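Long-range contacts in acyl-coenzyme A oxidase acox-1.1 (PDB 5K3H), which catalyses the FAD-dependent desaturation of acyl-CoAs to (2E)-enoyl-CoAs, the first step of peroxisomal beta-oxidation, passing electrons to oxygen to give hydrogen peroxide: residues P230-I234 and N256-I260; A313-S317 and A408-H412. One frame throughout, in Å; residues are numbered along the deposited sequence.

Interaction 1: P230-I234 and N256-I260; sequences PLPGI and NNYRI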
ATOM      1  N   PRO B 230       5.943 -30.430 -21.025  1.00 32.71           N
ATOM      2  CA  PRO B 230       6.728 -30.840 -19.848  1.00 32.07           C
ATOM      3  C   PRO B 230       7.323 -32.228 -20.024  1.00 32.51           C
ATOM      4  O   PRO B 230       6.619 -33.166 -20.391  1.00 32.88           O
ATOM      5  CB  PRO B 230       5.696 -30.817 -18.713  1.00 31.83           C
ATOM      6  CG  PRO B 230       4.641 -29.853 -19.176  1.00 32.25           C
ATOM      7  CD  PRO B 230       4.592 -29.964 -20.672  1.00 32.78           C
ATOM      8  N   LEU B 231       8.616 -32.370 -19.700  1.00 31.07           N
ATOM      9  CA  LEU B 231       9.301 -33.656 -19.795  1.00 29.58           C
ATOM     10  C   LEU B 231       8.763 -34.650 -18.756  1.00 28.34           C
ATOM     11  O   LEU B 231       8.164 -34.253 -17.757  1.00 26.76           O
ATOM     12  CB  LEU B 231      10.811 -33.471 -19.630  1.00 30.21           C
ATOM     13  CG  LEU B 231      11.503 -32.698 -20.761  1.00 29.74           C
ATOM     14  CD1 LEU B 231      12.974 -32.426 -20.483  1.00 29.48           C
ATOM     15  CD2 LEU B 231      11.338 -33.439 -22.086  1.00 29.81           C
ATOM     16  N   PRO B 232       8.920 -35.960 -18.994  1.00 29.05           N
ATOM     17  CA  PRO B 232       8.332 -36.943 -18.067  1.00 28.75           C
ATOM     18  C   PRO B 232       8.863 -36.791 -16.648  1.00 27.98           C
ATOM     19  O   PRO B 232      10.064 -36.636 -16.425  1.00 27.81           O
ATOM     20  CB  PRO B 232       8.719 -38.294 -18.687  1.00 28.51           C
ATOM     21  CG  PRO B 232       8.907 -38.003 -20.107  1.00 29.03           C
ATOM     22  CD  PRO B 232       9.521 -36.633 -20.163  1.00 28.77           C
ATOM     23  N   GLY B 233       7.947 -36.832 -15.688  1.00 27.44           N
ATOM     24  CA  GLY B 233       8.291 -36.653 -14.299  1.00 27.89           C
ATOM     25  C   GLY B 233       8.284 -35.219 -13.839  1.00 27.95           C
ATOM     26  O   GLY B 233       8.626 -34.962 -12.675  1.00 29.65           O
ATOM     27  N   ILE B 234       7.939 -34.281 -14.724  1.00 26.66           N
ATOM     28  CA  ILE B 234       7.934 -32.851 -14.431  1.00 27.27           C
ATOM     29  C   ILE B 234       6.495 -32.378 -14.281  1.00 27.42           C
ATOM     30  O   ILE B 234       5.721 -32.420 -15.247  1.00 29.44           O
ATOM     31  CB  ILE B 234       8.644 -32.059 -15.532  1.00 26.85           C
ATOM     32  CG1 ILE B 234      10.119 -32.467 -15.576  1.00 27.67           C
ATOM     33  CG2 ILE B 234       8.440 -30.572 -15.348  1.00 26.58           C
ATOM     34  CD1 ILE B 234      10.910 -32.066 -14.369  1.00 27.68           C
ATOM     35  N   ASN B 256       9.141 -36.150 -10.074  1.00 28.62           N
ATOM     36  CA  ASN B 256       8.849 -37.542  -9.696  1.00 30.43           C
ATOM     37  C   ASN B 256      10.047 -38.389 -10.114  1.00 30.45           C
ATOM     38  O   ASN B 256      10.093 -38.912 -11.226  1.00 29.70           O
ATOM     39  CB  ASN B 256       7.555 -38.032 -10.352  1.00 30.52           C
ATOM     40  CG  ASN B 256       7.135 -39.416  -9.872  1.00 31.83           C
ATOM     41  OD1 ASN B 256       7.646 -39.926  -8.863  1.00 32.83           O
ATOM     42  ND2 ASN B 256       6.143 -40.012 -10.566  1.00 31.36           N
ATOM     43  N   ASN B 257      11.020 -38.509  -9.211  1.00 28.44           N
ATOM     44  CA  ASN B 257      12.256 -39.265  -9.436  1.00 29.51           C
ATOM     45  C   ASN B 257      12.850 -38.952 -10.819  1.00 28.53           C
ATOM     46  O   ASN B 257      13.033 -39.832 -11.667  1.00 27.82           O
ATOM     47  CB  ASN B 257      12.013 -40.767  -9.234  1.00 31.27           C
ATOM     48  CG  ASN B 257      11.761 -41.125  -7.760  1.00 33.38           C
ATOM     49  OD1 ASN B 257      12.579 -40.804  -6.876  1.00 36.70           O
ATOM     50  ND2 ASN B 257      10.621 -41.779  -7.484  1.00 35.06           N
ATOM     51  N   TYR B 258      13.132 -37.658 -11.034  1.00 27.21           N
ATOM     52  CA  TYR B 258      13.551 -37.123 -12.331  1.00 27.40           C
ATOM     53  C   TYR B 258      15.069 -37.161 -12.459  1.00 27.60           C
ATOM     54  O   TYR B 258      15.774 -36.522 -11.672  1.00 27.53           O
ATOM     55  CB  TYR B 258      13.038 -35.692 -12.476  1.00 28.10           C
ATOM     56  CG  TYR B 258      13.256 -35.023 -13.815  1.00 27.97           C
ATOM     57  CD1 TYR B 258      12.451 -35.309 -14.906  1.00 27.71           C
ATOM     58  CD2 TYR B 258      14.266 -34.082 -13.971  1.00 28.65           C
ATOM     59  CE1 TYR B 258      12.649 -34.674 -16.129  1.00 26.86           C
ATOM     60  CE2 TYR B 258      14.478 -33.445 -15.173  1.00 28.62           C
ATOM     61  CZ  TYR B 258      13.670 -33.740 -16.251  1.00 27.91           C
ATOM     62  OH  TYR B 258      13.896 -33.091 -17.446  1.00 26.71           O
ATOM     63  N   ARG B 259      15.566 -37.847 -13.493  1.00 29.04           N
ATOM     64  CA  ARG B 259      16.983 -38.180 -13.624  1.00 28.36           C
ATOM     65  C   ARG B 259      17.721 -37.237 -14.571  1.00 27.75           C
ATOM     66  O   ARG B 259      17.276 -37.004 -15.703  1.00 27.10           O
ATOM     67  CB  ARG B 259      17.140 -39.620 -14.110  1.00 28.45           C
ATOM     68  CG  ARG B 259      16.700 -40.635 -13.081  1.00 28.24           C
ATOM     69  CD  ARG B 259      16.903 -42.091 -13.518  1.00 27.98           C
ATOM     70  NE  ARG B 259      16.681 -42.953 -12.364  1.00 28.63           N
ATOM     71  CZ  ARG B 259      17.648 -43.513 -11.638  1.00 28.73           C
ATOM     72  NH1 ARG B 259      18.929 -43.352 -11.961  1.00 27.84           N
ATOM     73  NH2 ARG B 259      17.318 -44.250 -10.585  1.00 29.21           N
ATOM     74  N   ILE B 260      18.855 -36.710 -14.105  1.00 28.21           N
ATOM     75  CA  ILE B 260      19.743 -35.855 -14.894  1.00 28.43           C
ATOM     76  C   ILE B 260      21.174 -36.380 -14.744  1.00 29.60           C
ATOM     77  O   ILE B 260      21.496 -37.036 -13.729  1.00 29.42           O
ATOM     78  CB  ILE B 260      19.620 -34.370 -14.488  1.00 27.59           C
ATOM     79  CG1 ILE B 260      20.050 -34.141 -13.039  1.00 27.41           C
ATOM     80  CG2 ILE B 260      18.199 -33.863 -14.687  1.00 27.21           C
ATOM     81  CD1 ILE B 260      19.972 -32.688 -12.607  1.00 27.21           C
TER
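Asn256 N donates to Gly233 O at 2.9 Å, and this is the single hydrogen bond between 230-234 and 256-260. It uses a lone pair in the carbonyl plane, with an N-H...O angle of 156°. The acceptor belongs to a type II turn from Leu231 to Ile234, closed by Ile234 N on Leu231 O at 3.0 Å. Gly233 takes the third position of that turn with positive phi; a beta carbon there would jam against the carbonyl oxygen of Pro232 and also press on Asn256 O.

The rest of the contact gathers round the ring of Tyr258. Its CG stands anti to the backbone N (chi1 -174°), which carries the ring across to the turn. Ile234 lays its terminal CD1 over the middle of one face, 3.5 Å from the ring centroid and almost on the normal, a CH-pi contact; Ile234 CG1 lies over the same face, 3.4 Å from Tyr258 CE1. At the ring edge, in its plane, Pro232 O comes 3.1 Å from Tyr258 CD1, where the slightly positive ring hydrogens would probably suit a carbonyl oxygen. Leu231 meets the far end of the side chain, its CD1 3.2 Å from Tyr258 OH. That hydroxyl also makes a weak hydrogen bond with Pro221 O.

Two sheets of the beta domain meet here. The Asn256-Gly233 bond carries the antiparallel pairing of strands 234-238 and 251-255 one step past their ends, and Ile234 packs back on Leu253 and Phe255. Beyond it the chain crosses to the other sheet through a G1 beta bulge, Asn257 and Tyr258 both facing Leu178, so that strand 258-261 pairs with 175-179 while the side chain of Tyr258 touches Val220 of strand 211-221.

Interaction 2: A313-S317 and A408-H412; sequences ATRYS and ACGGH
One direct hydrogen bond joins 313-317 to 408-412: His412 ND1 donates to Tyr316 OH at 2.9 Å, nearly straight at 171°. The hydroxyl lies close to the imidazole plane, at the edge of the ring, and the two side chains cross at about a right angle. Tyr316 reaches it because its CG is anti to the backbone N (chi1 179°), sending the phenol out from helix 300-319 to the turn leaving helix 382-408 in the C-alpha1 domain, where Gly410 breaks the helical backbone with positive phi. A water donates to Cys409 O at 2.7 Å; its even shorter approach to the tyrosine hydroxyl is doubtful.

Sulfur and apolar contacts fill the other end. Cys409 SG lies 3.8 Å from Ala313 CB and sits obliquely to the Tyr316 ring, 5.1 Å from its centroid, a sulfur-aromatic contact. The methyls of Ala313 and Ala408 meet at 4.4 Å between CB atoms, with Leu344 of helix 338-367 against both.

Within helix 300-319, Ser317 OG bonds back to Ala313 O at 2.8 Å. That carbonyl also takes Ser317 N, the two donors coming from opposite faces of its plane. Gln340, an FAD-binding residue, bonds through NE2 to both Ser317 OG and Ala408 O.

A phenylalanine in place of Tyr316 would probably leave His412 ND1 without its acceptor and the imidazole freer to turn. Donating from ND1 probably limits the rotation of that ring, which also meets Trp188, edge-to-face, and Trp189, both of the second subunit, next to Gly411, which by similarity binds FAD.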
ATOM      1  N   ALA B 313       3.246  12.379  -9.138  1.00 14.89           N
ATOM      2  CA  ALA B 313       2.521  13.138  -8.138  1.00 15.36           C
ATOM      3  C   ALA B 313       2.938  14.604  -8.112  1.00 15.52           C
ATOM      4  O   ALA B 313       2.109  15.467  -7.813  1.00 15.64           O
ATOM      5  CB  ALA B 313       2.717  12.499  -6.769  1.00 15.56           C
ATOM      6  N   THR B 314       4.211  14.916  -8.390  1.00 15.15           N
ATOM      7  CA  THR B 314       4.644  16.307  -8.295  1.00 15.44           C
ATOM      8  C   THR B 314       4.253  17.100  -9.543  1.00 15.92           C
ATOM      9  O   THR B 314       3.833  18.264  -9.436  1.00 16.19           O
ATOM     10  CB  THR B 314       6.159  16.380  -8.048  1.00 15.76           C
ATOM     11  OG1 THR B 314       6.531  15.508  -6.951  1.00 15.93           O
ATOM     12  CG2 THR B 314       6.594  17.818  -7.749  1.00 15.60           C
ATOM     13  N   ARG B 315       4.343  16.493 -10.731  1.00 16.69           N
ATOM     14  CA  ARG B 315       3.789  17.138 -11.925  1.00 16.85           C
ATOM     15  C   ARG B 315       2.292  17.421 -11.765  1.00 17.29           C
ATOM     16  O   ARG B 315       1.833  18.542 -12.015  1.00 16.96           O
ATOM     17  CB  ARG B 315       4.060  16.266 -13.155  1.00 16.59           C
ATOM     18  CG  ARG B 315       5.500  16.348 -13.637  1.00 16.66           C
ATOM     19  CD  ARG B 315       5.804  15.250 -14.627  1.00 16.65           C
ATOM     20  NE  ARG B 315       7.156  15.385 -15.152  1.00 16.60           N
ATOM     21  CZ  ARG B 315       7.687  14.595 -16.078  1.00 16.53           C
ATOM     22  NH1 ARG B 315       6.990  13.595 -16.590  1.00 16.93           N
ATOM     23  NH2 ARG B 315       8.916  14.819 -16.490  1.00 16.28           N
ATOM     24  N   TYR B 316       1.518  16.410 -11.349  1.00 17.66           N
ATOM     25  CA  TYR B 316       0.083  16.591 -11.132  1.00 17.83           C
ATOM     26  C   TYR B 316      -0.199  17.662 -10.083  1.00 17.40           C
ATOM     27  O   TYR B 316      -1.144  18.442 -10.230  1.00 16.70           O
ATOM     28  CB  TYR B 316      -0.560  15.258 -10.740  1.00 18.55           C
ATOM     29  CG  TYR B 316      -2.044  15.359 -10.477  1.00 18.88           C
ATOM     30  CD1 TYR B 316      -2.942  15.554 -11.513  1.00 19.43           C
ATOM     31  CD2 TYR B 316      -2.541  15.272  -9.194  1.00 19.56           C
ATOM     32  CE1 TYR B 316      -4.309  15.678 -11.265  1.00 20.00           C
ATOM     33  CE2 TYR B 316      -3.892  15.378  -8.940  1.00 20.08           C
ATOM     34  CZ  TYR B 316      -4.774  15.579  -9.970  1.00 20.58           C
ATOM     35  OH  TYR B 316      -6.122  15.682  -9.702  1.00 21.65           O
ATOM     36  N   SER B 317       0.620  17.736  -9.024  1.00 15.96           N
ATOM     37  CA  SER B 317       0.422  18.779  -8.017  1.00 16.92           C
ATOM     38  C   SER B 317       0.665  20.168  -8.590  1.00 18.05           C
ATOM     39  O   SER B 317       0.078  21.143  -8.101  1.00 18.12           O
ATOM     40  CB  SER B 317       1.359  18.572  -6.823  1.00 16.73           C
ATOM     41  OG  SER B 317       1.076  17.384  -6.095  1.00 15.76           O
ATOM     42  N   ALA B 408      -1.123  11.855  -2.530  1.00 20.24           N
ATOM     43  CA  ALA B 408      -0.977  13.244  -2.950  1.00 19.42           C
ATOM     44  C   ALA B 408      -1.744  13.559  -4.233  1.00 19.00           C
ATOM     45  O   ALA B 408      -1.933  14.741  -4.558  1.00 18.74           O
ATOM     46  CB  ALA B 408       0.499  13.580  -3.136  1.00 19.17           C
ATOM     47  N   CYS B 409      -2.145  12.539  -4.990  1.00 20.83           N
ATOM     48  CA  CYS B 409      -2.902  12.705  -6.227  1.00 21.13           C
ATOM     49  C   CYS B 409      -4.418  12.753  -6.029  1.00 21.06           C
ATOM     50  O   CYS B 409      -5.137  13.004  -7.001  1.00 20.52           O
ATOM     51  CB  CYS B 409      -2.541  11.584  -7.206  1.00 21.16           C
ATOM     52  SG  CYS B 409      -0.867  11.733  -7.887  1.00 22.14           S
ATOM     53  N   GLY B 410      -4.920  12.561  -4.799  1.00 20.03           N
ATOM     54  CA  GLY B 410      -6.345  12.665  -4.557  1.00 19.93           C
ATOM     55  C   GLY B 410      -7.136  11.566  -5.249  1.00 20.67           C
ATOM     56  O   GLY B 410      -6.627  10.483  -5.542  1.00 22.38           O
ATOM     57  N   GLY B 411      -8.411  11.871  -5.512  1.00 20.54           N
ATOM     58  CA  GLY B 411      -9.290  10.892  -6.141  1.00 20.99           C
ATOM     59  C   GLY B 411      -8.747  10.339  -7.446  1.00 22.05           C
ATOM     60  O   GLY B 411      -8.839   9.135  -7.705  1.00 24.65           O
ATOM     61  N   HIS B 412      -8.147  11.202  -8.276  1.00 22.52           N
ATOM     62  CA  HIS B 412      -7.596  10.756  -9.553  1.00 21.94           C
ATOM     63  C   HIS B 412      -6.484   9.726  -9.403  1.00 22.44           C
ATOM     64  O   HIS B 412      -6.281   8.907 -10.305  1.00 23.71           O
ATOM     65  CB  HIS B 412      -7.077  11.948 -10.331  1.00 21.34           C
ATOM     66  CG  HIS B 412      -8.155  12.717 -11.003  1.00 20.79           C
ATOM     67  ND1 HIS B 412      -8.154  14.094 -11.080  1.00 21.05           N
ATOM     68  CD2 HIS B 412      -9.274  12.300 -11.638  1.00 20.24           C
ATOM     69  CE1 HIS B 412      -9.229  14.494 -11.739  1.00 20.19           C
ATOM     70  NE2 HIS B 412      -9.927  13.424 -12.083  1.00 20.30           N
TER
HETATM   71  O   HOH W   1      -7.124  14.641  -7.732  1.00 24.90           O

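In the fold
Interaction 1 and interaction 2 lie on opposite sides of the chain's centre, with centres 52 Å apart and nearest atoms about 41 Å apart. They come in series: 230-234 and 256-260 are joined before the chain enters helix 300-319 and reaches 313-317. No helix or strand is common to both. Interaction 1 links two sheets of the beta domain near the surface; interaction 2 is buried among helices of the C-alpha1 domain, where the chain leaves helix 382-408. Only interaction 2 touches FAD-binding residues; the side chain of Ile234 is about 10 Å from that of Ala150, which binds the other chain's FAD, so the two regions probably lie toward different FAD sites of the dimer.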